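Local coordinates for superoxide dismutase [Mn/Fe] (Aeropyrum pernix, PDB 3AK2), which catalyses the dismutation of superoxide to molecular oxygen and hydrogen peroxide and is cambialistic, working with either manganese or iron at its active site, at residues N37-G42 against W167-Y172; D102-E105 against G110-K113. All coordinates share one frame; numbering follows the deposited sequence.

Interaction 1 of 2, residues N37-G42 against W167-Y172. With MN (manganese (II) ion), chain E.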
ATOM      1  N   ASN A  37      17.281  -1.233  15.735  1.00 10.08           N
ATOM      2  CA  ASN A  37      18.387  -2.106  15.329  1.00 10.72           C
ATOM      3  C   ASN A  37      18.016  -3.017  14.161  1.00 10.70           C
ATOM      4  O   ASN A  37      18.808  -3.219  13.237  1.00 10.43           O
ATOM      5  CB  ASN A  37      18.880  -2.948  16.507  1.00 11.45           C
ATOM      6  CG  ASN A  37      20.276  -3.501  16.286  1.00 13.10           C
ATOM      7  OD1 ASN A  37      21.161  -2.807  15.786  1.00 15.33           O
ATOM      8  ND2 ASN A  37      20.481  -4.757  16.662  1.00 16.59           N
ATOM      9  N   THR A  38      16.803  -3.557  14.201  1.00 10.85           N
ATOM     10  CA  THR A  38      16.321  -4.444  13.147  1.00 11.18           C
ATOM     11  C   THR A  38      16.257  -3.732  11.795  1.00 10.64           C
ATOM     12  O   THR A  38      16.606  -4.315  10.769  1.00 10.53           O
ATOM     13  CB  THR A  38      14.967  -5.072  13.538  1.00 11.73           C
ATOM     14  OG1 THR A  38      15.171  -5.978  14.628  1.00 13.64           O
ATOM     15  CG2 THR A  38      14.341  -5.834  12.378  1.00 12.85           C
ATOM     16  N   TYR A  39      15.829  -2.471  11.790  1.00 10.00           N
ATOM     17  CA  TYR A  39      15.766  -1.726  10.530  1.00  9.80           C
ATOM     18  C   TYR A  39      17.156  -1.444   9.975  1.00  9.78           C
ATOM     19  O   TYR A  39      17.389  -1.558   8.769  1.00  9.57           O
ATOM     20  CB  TYR A  39      14.954  -0.435  10.670  1.00  9.90           C
ATOM     21  CG  TYR A  39      13.612  -0.636  11.333  1.00 10.55           C
ATOM     22  CD1 TYR A  39      12.743  -1.643  10.914  1.00 11.02           C
ATOM     23  CD2 TYR A  39      13.212   0.187  12.381  1.00 10.73           C
ATOM     24  CE1 TYR A  39      11.513  -1.830  11.538  1.00 12.43           C
ATOM     25  CE2 TYR A  39      11.996   0.009  13.006  1.00 12.39           C
ATOM     26  CZ  TYR A  39      11.153  -0.994  12.587  1.00 12.30           C
ATOM     27  OH  TYR A  39       9.938  -1.145  13.217  1.00 15.78           O
ATOM     28  N   VAL A  40      18.092  -1.101  10.854  1.00  9.78           N
ATOM     29  CA  VAL A  40      19.475  -0.910  10.435  1.00 10.36           C
ATOM     30  C   VAL A  40      19.999  -2.183   9.768  1.00 10.69           C
ATOM     31  O   VAL A  40      20.523  -2.140   8.653  1.00 10.79           O
ATOM     32  CB  VAL A  40      20.381  -0.511  11.624  1.00 10.04           C
ATOM     33  CG1 VAL A  40      21.847  -0.442  11.195  1.00 10.98           C
ATOM     34  CG2 VAL A  40      19.928   0.820  12.213  1.00 10.93           C
ATOM     35  N   LYS A  41      19.837  -3.317  10.445  1.00 10.70           N
ATOM     36  CA  LYS A  41      20.277  -4.600   9.897  1.00 11.07           C
ATOM     37  C   LYS A  41      19.582  -4.922   8.572  1.00 10.61           C
ATOM     38  O   LYS A  41      20.221  -5.401   7.638  1.00 10.56           O
ATOM     39  CB  LYS A  41      20.021  -5.733  10.891  1.00 11.63           C
ATOM     40  CG  LYS A  41      20.801  -5.632  12.197  1.00 14.29           C
ATOM     41  CD  LYS A  41      20.459  -6.786  13.146  1.00 16.84           C
ATOM     42  CE  LYS A  41      18.982  -6.854  13.532  1.00 19.96           C
ATOM     43  NZ  LYS A  41      18.673  -6.144  14.803  1.00 22.43           N
ATOM     44  N   GLY A  42      18.277  -4.665   8.501  1.00  9.99           N
ATOM     45  CA  GLY A  42      17.506  -4.939   7.295  1.00  9.92           C
ATOM     46  C   GLY A  42      17.948  -4.110   6.105  1.00  9.77           C
ATOM     47  O   GLY A  42      17.972  -4.601   4.974  1.00  9.95           O
ATOM     48  N   TRP A 167       3.534   3.549  15.624  1.00  9.69           N
ATOM     49  CA  TRP A 167       3.538   2.092  15.642  1.00  9.79           C
ATOM     50  C   TRP A 167       3.128   1.659  17.041  1.00 10.14           C
ATOM     51  O   TRP A 167       3.421   2.351  18.018  1.00  9.87           O
ATOM     52  CB  TRP A 167       4.920   1.539  15.337  1.00  9.41           C
ATOM     53  CG  TRP A 167       5.287   1.544  13.886  1.00  9.24           C
ATOM     54  CD1 TRP A 167       5.385   2.633  13.061  1.00  9.65           C
ATOM     55  CD2 TRP A 167       5.632   0.406  13.094  1.00  9.18           C
ATOM     56  NE1 TRP A 167       5.762   2.236  11.802  1.00  9.48           N
ATOM     57  CE2 TRP A 167       5.930   0.876  11.795  1.00  8.70           C
ATOM     58  CE3 TRP A 167       5.719  -0.968  13.354  1.00  9.71           C
ATOM     59  CZ2 TRP A 167       6.302   0.017  10.754  1.00  8.87           C
ATOM     60  CZ3 TRP A 167       6.091  -1.821  12.325  1.00  9.78           C
ATOM     61  CH2 TRP A 167       6.379  -1.323  11.040  1.00  9.40           C
ATOM     62  N   GLU A 168       2.460   0.518  17.141  1.00 10.25           N
ATOM     63  CA  GLU A 168       1.978   0.057  18.441  1.00 10.85           C
ATOM     64  C   GLU A 168       3.123  -0.149  19.433  1.00 10.88           C
ATOM     65  O   GLU A 168       2.972   0.156  20.617  1.00 10.90           O
ATOM     66  CB  GLU A 168       1.106  -1.188  18.279  1.00 11.00           C
ATOM     67  CG  GLU A 168      -0.175  -0.888  17.497  1.00 11.70           C
ATOM     68  CD  GLU A 168      -1.080  -2.085  17.301  1.00 12.23           C
ATOM     69  OE1 GLU A 168      -0.579  -3.190  17.010  1.00 12.32           O
ATOM     70  OE2 GLU A 168      -2.312  -1.901  17.416  1.00 13.87           O
ATOM     71  N   HIS A 169       4.273  -0.618  18.951  1.00 10.61           N
ATOM     72  CA  HIS A 169       5.432  -0.820  19.824  1.00 10.68           C
ATOM     73  C   HIS A 169       5.934   0.457  20.497  1.00 10.97           C
ATOM     74  O   HIS A 169       6.680   0.386  21.473  1.00 11.33           O
ATOM     75  CB  HIS A 169       6.587  -1.538  19.107  1.00 10.67           C
ATOM     76  CG  HIS A 169       7.230  -0.747  18.003  1.00  9.81           C
ATOM     77  ND1 HIS A 169       7.220  -1.172  16.692  1.00 10.12           N
ATOM     78  CD2 HIS A 169       7.933   0.413  18.014  1.00  9.46           C
ATOM     79  CE1 HIS A 169       7.874  -0.302  15.941  1.00 10.08           C
ATOM     80  NE2 HIS A 169       8.314   0.673  16.717  1.00  9.80           N
ATOM     81  N   ALA A 170       5.554   1.618  19.968  1.00 10.88           N
ATOM     82  CA  ALA A 170       5.980   2.887  20.548  1.00 10.91           C
ATOM     83  C   ALA A 170       5.222   3.239  21.832  1.00 11.07           C
ATOM     84  O   ALA A 170       5.668   4.096  22.597  1.00 11.01           O
ATOM     85  CB  ALA A 170       5.864   4.019  19.518  1.00 10.99           C
ATOM     86  N   TYR A 171       4.095   2.576  22.084  1.00 10.96           N
ATOM     87  CA  TYR A 171       3.259   2.971  23.214  1.00 11.43           C
ATOM     88  C   TYR A 171       2.532   1.851  23.957  1.00 11.70           C
ATOM     89  O   TYR A 171       2.085   2.067  25.086  1.00 11.59           O
ATOM     90  CB  TYR A 171       2.241   4.030  22.776  1.00 11.51           C
ATOM     91  CG  TYR A 171       1.288   3.582  21.686  1.00 11.43           C
ATOM     92  CD1 TYR A 171       0.129   2.863  21.989  1.00 11.83           C
ATOM     93  CD2 TYR A 171       1.544   3.884  20.347  1.00 11.55           C
ATOM     94  CE1 TYR A 171      -0.747   2.455  20.987  1.00 11.70           C
ATOM     95  CE2 TYR A 171       0.669   3.483  19.340  1.00 11.76           C
ATOM     96  CZ  TYR A 171      -0.465   2.766  19.665  1.00 11.28           C
ATOM     97  OH  TYR A 171      -1.331   2.383  18.670  1.00 11.90           O
ATOM     98  N   TYR A 172       2.401   0.676  23.344  1.00 11.88           N
ATOM     99  CA  TYR A 172       1.473  -0.345  23.856  1.00 12.40           C
ATOM    100  C   TYR A 172       1.741  -0.809  25.285  1.00 12.78           C
ATOM    101  O   TYR A 172       0.803  -0.990  26.061  1.00 12.98           O
ATOM    102  CB  TYR A 172       1.367  -1.552  22.923  1.00 12.58           C
ATOM    103  CG  TYR A 172      -0.031  -2.120  22.894  1.00 12.27           C
ATOM    104  CD1 TYR A 172      -0.963  -1.671  21.959  1.00 12.61           C
ATOM    105  CD2 TYR A 172      -0.438  -3.083  23.820  1.00 12.99           C
ATOM    106  CE1 TYR A 172      -2.258  -2.170  21.939  1.00 12.38           C
ATOM    107  CE2 TYR A 172      -1.732  -3.590  23.804  1.00 13.21           C
ATOM    108  CZ  TYR A 172      -2.633  -3.132  22.861  1.00 12.81           C
ATOM    109  OH  TYR A 172      -3.914  -3.637  22.847  1.00 14.50           O
TER
HETATM  110 MN    MN E 215       9.201   2.573  16.006  1.00  9.38          MN
HETATM  111  O   HOH W   1       8.183   2.521  14.147  1.00 14.55           O
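Tyr39 comes toward His169 and Trp167 from the opposite direction and touches both with its phenolic oxygen. Tyr39 OH approaches the imidazole obliquely, 3.5 Å from His169 CE1. The same oxygen stands over one face of the Trp167 indole, toward the rim, 4.0 Å from Trp167 CZ3. Water 1 lies over that same face, toward the rim, 3.0 Å from the plane of the Trp167 ring. With chi1 at 67°, His169 CG is wedged between its backbone N and carbonyl carbon, and the imidazole presents NE2 to the manganese at 2.2 Å. Trp167 CB packs 3.5 Å above the plane of that imidazole. His31, His79 and Asp165 supply the remaining protein ligands, and water 1 binds the metal at 2.1 Å. On its far side His169 ND1 is hydrogen-bonded to Glu168 OE2 of the second subunit, which should help fix the rotation of the ring and places the metal site beside the interface with the second subunit. Without any hydrogen bond between the two segments and with only 84 Å² buried, the contact is one of aromatic walls around a metal-bound water, consistent with the active-site pocket of iron/manganese superoxide dismutases.

Interaction 2 of 2, residues D102-E105 against G110-K113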
ATOM      1  N   ASP A 102       7.177  30.979  14.001  1.00 14.94           N
ATOM      2  CA  ASP A 102       6.782  31.925  12.960  1.00 15.39           C
ATOM      3  C   ASP A 102       5.996  31.246  11.841  1.00 15.16           C
ATOM      4  O   ASP A 102       4.929  31.716  11.452  1.00 15.10           O
ATOM      5  CB  ASP A 102       7.993  32.661  12.387  1.00 15.67           C
ATOM      6  CG  ASP A 102       7.599  33.706  11.366  1.00 16.91           C
ATOM      7  OD1 ASP A 102       6.822  34.618  11.725  1.00 19.34           O
ATOM      8  OD2 ASP A 102       8.049  33.607  10.207  1.00 18.02           O
ATOM      9  N   LEU A 103       6.524  30.138  11.327  1.00 15.23           N
ATOM     10  CA  LEU A 103       5.826  29.401  10.277  1.00 15.33           C
ATOM     11  C   LEU A 103       4.533  28.767  10.782  1.00 15.35           C
ATOM     12  O   LEU A 103       3.536  28.730  10.064  1.00 14.84           O
ATOM     13  CB  LEU A 103       6.741  28.359   9.626  1.00 15.49           C
ATOM     14  CG  LEU A 103       7.873  28.884   8.737  1.00 15.91           C
ATOM     15  CD1 LEU A 103       8.595  27.729   8.062  1.00 16.27           C
ATOM     16  CD2 LEU A 103       7.362  29.868   7.689  1.00 16.82           C
ATOM     17  N   ILE A 104       4.540  28.291  12.022  1.00 15.57           N
ATOM     18  CA  ILE A 104       3.328  27.740  12.622  1.00 16.25           C
ATOM     19  C   ILE A 104       2.221  28.801  12.707  1.00 16.93           C
ATOM     20  O   ILE A 104       1.053  28.512  12.436  1.00 16.81           O
ATOM     21  CB  ILE A 104       3.615  27.087  13.992  1.00 16.19           C
ATOM     22  CG1 ILE A 104       4.265  25.714  13.791  1.00 16.18           C
ATOM     23  CG2 ILE A 104       2.340  26.927  14.805  1.00 15.99           C
ATOM     24  CD1 ILE A 104       4.772  25.075  15.073  1.00 16.83           C
ATOM     25  N   GLU A 105       2.604  30.028  13.055  1.00 17.91           N
ATOM     26  CA  GLU A 105       1.670  31.152  13.113  1.00 19.26           C
ATOM     27  C   GLU A 105       1.103  31.492  11.733  1.00 19.56           C
ATOM     28  O   GLU A 105      -0.109  31.654  11.577  1.00 20.33           O
ATOM     29  CB  GLU A 105       2.353  32.383  13.730  1.00 19.61           C
ATOM     30  CG  GLU A 105       1.453  33.618  13.884  1.00 21.52           C
ATOM     31  CD  GLU A 105       0.260  33.395  14.807  1.00 23.95           C
ATOM     32  OE1 GLU A 105      -0.816  33.971  14.532  1.00 25.70           O
ATOM     33  OE2 GLU A 105       0.391  32.653  15.805  1.00 25.49           O
ATOM     34  N   GLY A 110      -1.324  29.516  14.350  1.00 16.99           N
ATOM     35  CA  GLY A 110      -0.838  29.474  15.727  1.00 16.77           C
ATOM     36  C   GLY A 110      -0.596  28.079  16.267  1.00 16.54           C
ATOM     37  O   GLY A 110      -0.999  27.080  15.656  1.00 16.23           O
ATOM     38  N   PHE A 111       0.056  28.013  17.424  1.00 16.37           N
ATOM     39  CA  PHE A 111       0.489  26.736  17.985  1.00 16.50           C
ATOM     40  C   PHE A 111      -0.645  25.779  18.344  1.00 16.54           C
ATOM     41  O   PHE A 111      -0.546  24.583  18.074  1.00 16.51           O
ATOM     42  CB  PHE A 111       1.422  26.924  19.186  1.00 16.60           C
ATOM     43  CG  PHE A 111       1.924  25.627  19.745  1.00 17.22           C
ATOM     44  CD1 PHE A 111       2.884  24.894  19.057  1.00 17.19           C
ATOM     45  CD2 PHE A 111       1.408  25.110  20.929  1.00 17.75           C
ATOM     46  CE1 PHE A 111       3.342  23.682  19.548  1.00 18.18           C
ATOM     47  CE2 PHE A 111       1.860  23.894  21.429  1.00 18.43           C
ATOM     48  CZ  PHE A 111       2.829  23.180  20.736  1.00 18.08           C
ATOM     49  N   GLU A 112      -1.713  26.286  18.949  1.00 16.31           N
ATOM     50  CA  GLU A 112      -2.817  25.412  19.345  1.00 16.44           C
ATOM     51  C   GLU A 112      -3.527  24.775  18.145  1.00 16.16           C
ATOM     52  O   GLU A 112      -3.869  23.591  18.184  1.00 16.09           O
ATOM     53  CB  GLU A 112      -3.809  26.129  20.271  1.00 16.78           C
ATOM     54  CG  GLU A 112      -3.229  26.524  21.635  1.00 18.65           C
ATOM     55  CD  GLU A 112      -2.656  25.351  22.430  1.00 20.57           C
ATOM     56  OE1 GLU A 112      -3.247  24.248  22.415  1.00 21.89           O
ATOM     57  OE2 GLU A 112      -1.610  25.540  23.086  1.00 22.57           O
ATOM     58  N   LYS A 113      -3.733  25.552  17.085  1.00 15.99           N
ATOM     59  CA  LYS A 113      -4.320  25.018  15.853  1.00 15.78           C
ATOM     60  C   LYS A 113      -3.406  23.966  15.216  1.00 15.30           C
ATOM     61  O   LYS A 113      -3.879  22.907  14.789  1.00 15.04           O
ATOM     62  CB  LYS A 113      -4.644  26.137  14.861  1.00 15.95           C
ATOM     63  CG  LYS A 113      -5.892  26.948  15.210  1.00 16.92           C
ATOM     64  CD  LYS A 113      -6.200  27.991  14.137  1.00 18.70           C
ATOM     65  CE  LYS A 113      -7.417  28.840  14.502  1.00 20.37           C
ATOM     66  NZ  LYS A 113      -8.658  28.022  14.601  1.00 21.84           N
TER
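A chi1 of -77° sets Ile104 CG1 opposite its carbonyl carbon and leaves CG2 anti to the backbone N, which turns the CG2 methyl onto the Gly110 carbonyl group, 3.4 Å from its oxygen. Glu105 reaches the same glycine by another route: its side chain sets off away from Gly110, but bends at chi2 (62°) and returns OE2 to 3.4 Å from Gly110 CA. Between these two side chains runs the one hydrogen bond of the contact, from Gly110 N to Ile104 O at 3.2 Å. It is fairly straight at the hydrogen, yet the donor stands 38° out of the carbonyl plane. This is a tight turn linking two consecutive helices of the C-terminal domain, from the last turns of helix 98-108 to the start of helix 111-123. Gly110, the N-cap of helix 111-123, has a positive phi with an extended psi, a backbone shape that glycine takes readily. Beyond the cap, Ile104 CD1 approaches the edge of the Phe111 ring near its plane, 4.4 Å from Phe111 CD1. Ile104 also packs on Leu142 of strand 141-148, while Phe111 rests on Thr95 and Pro96.

In the fold
From the N terminus, the chain first enters helix 25-54, where residues 37-42 form one side of interaction 1. It then runs through helix 62-82 into the C-terminal domain, where interaction 2 closes a short loop between helices 98-108 and 111-123, with only four residues between its segments. After the antiparallel strands 129-136, 141-148 and 159-165, residues 167-172 return to the first helix and close interaction 1 across 124 intervening residues. Interaction 2 is therefore nested within that loop. Their centres are about 31 Å apart, on opposite sides of the chain's centre: interaction 1 joins the alpha-hairpin and C-terminal domains, whereas interaction 2 is internal to the latter.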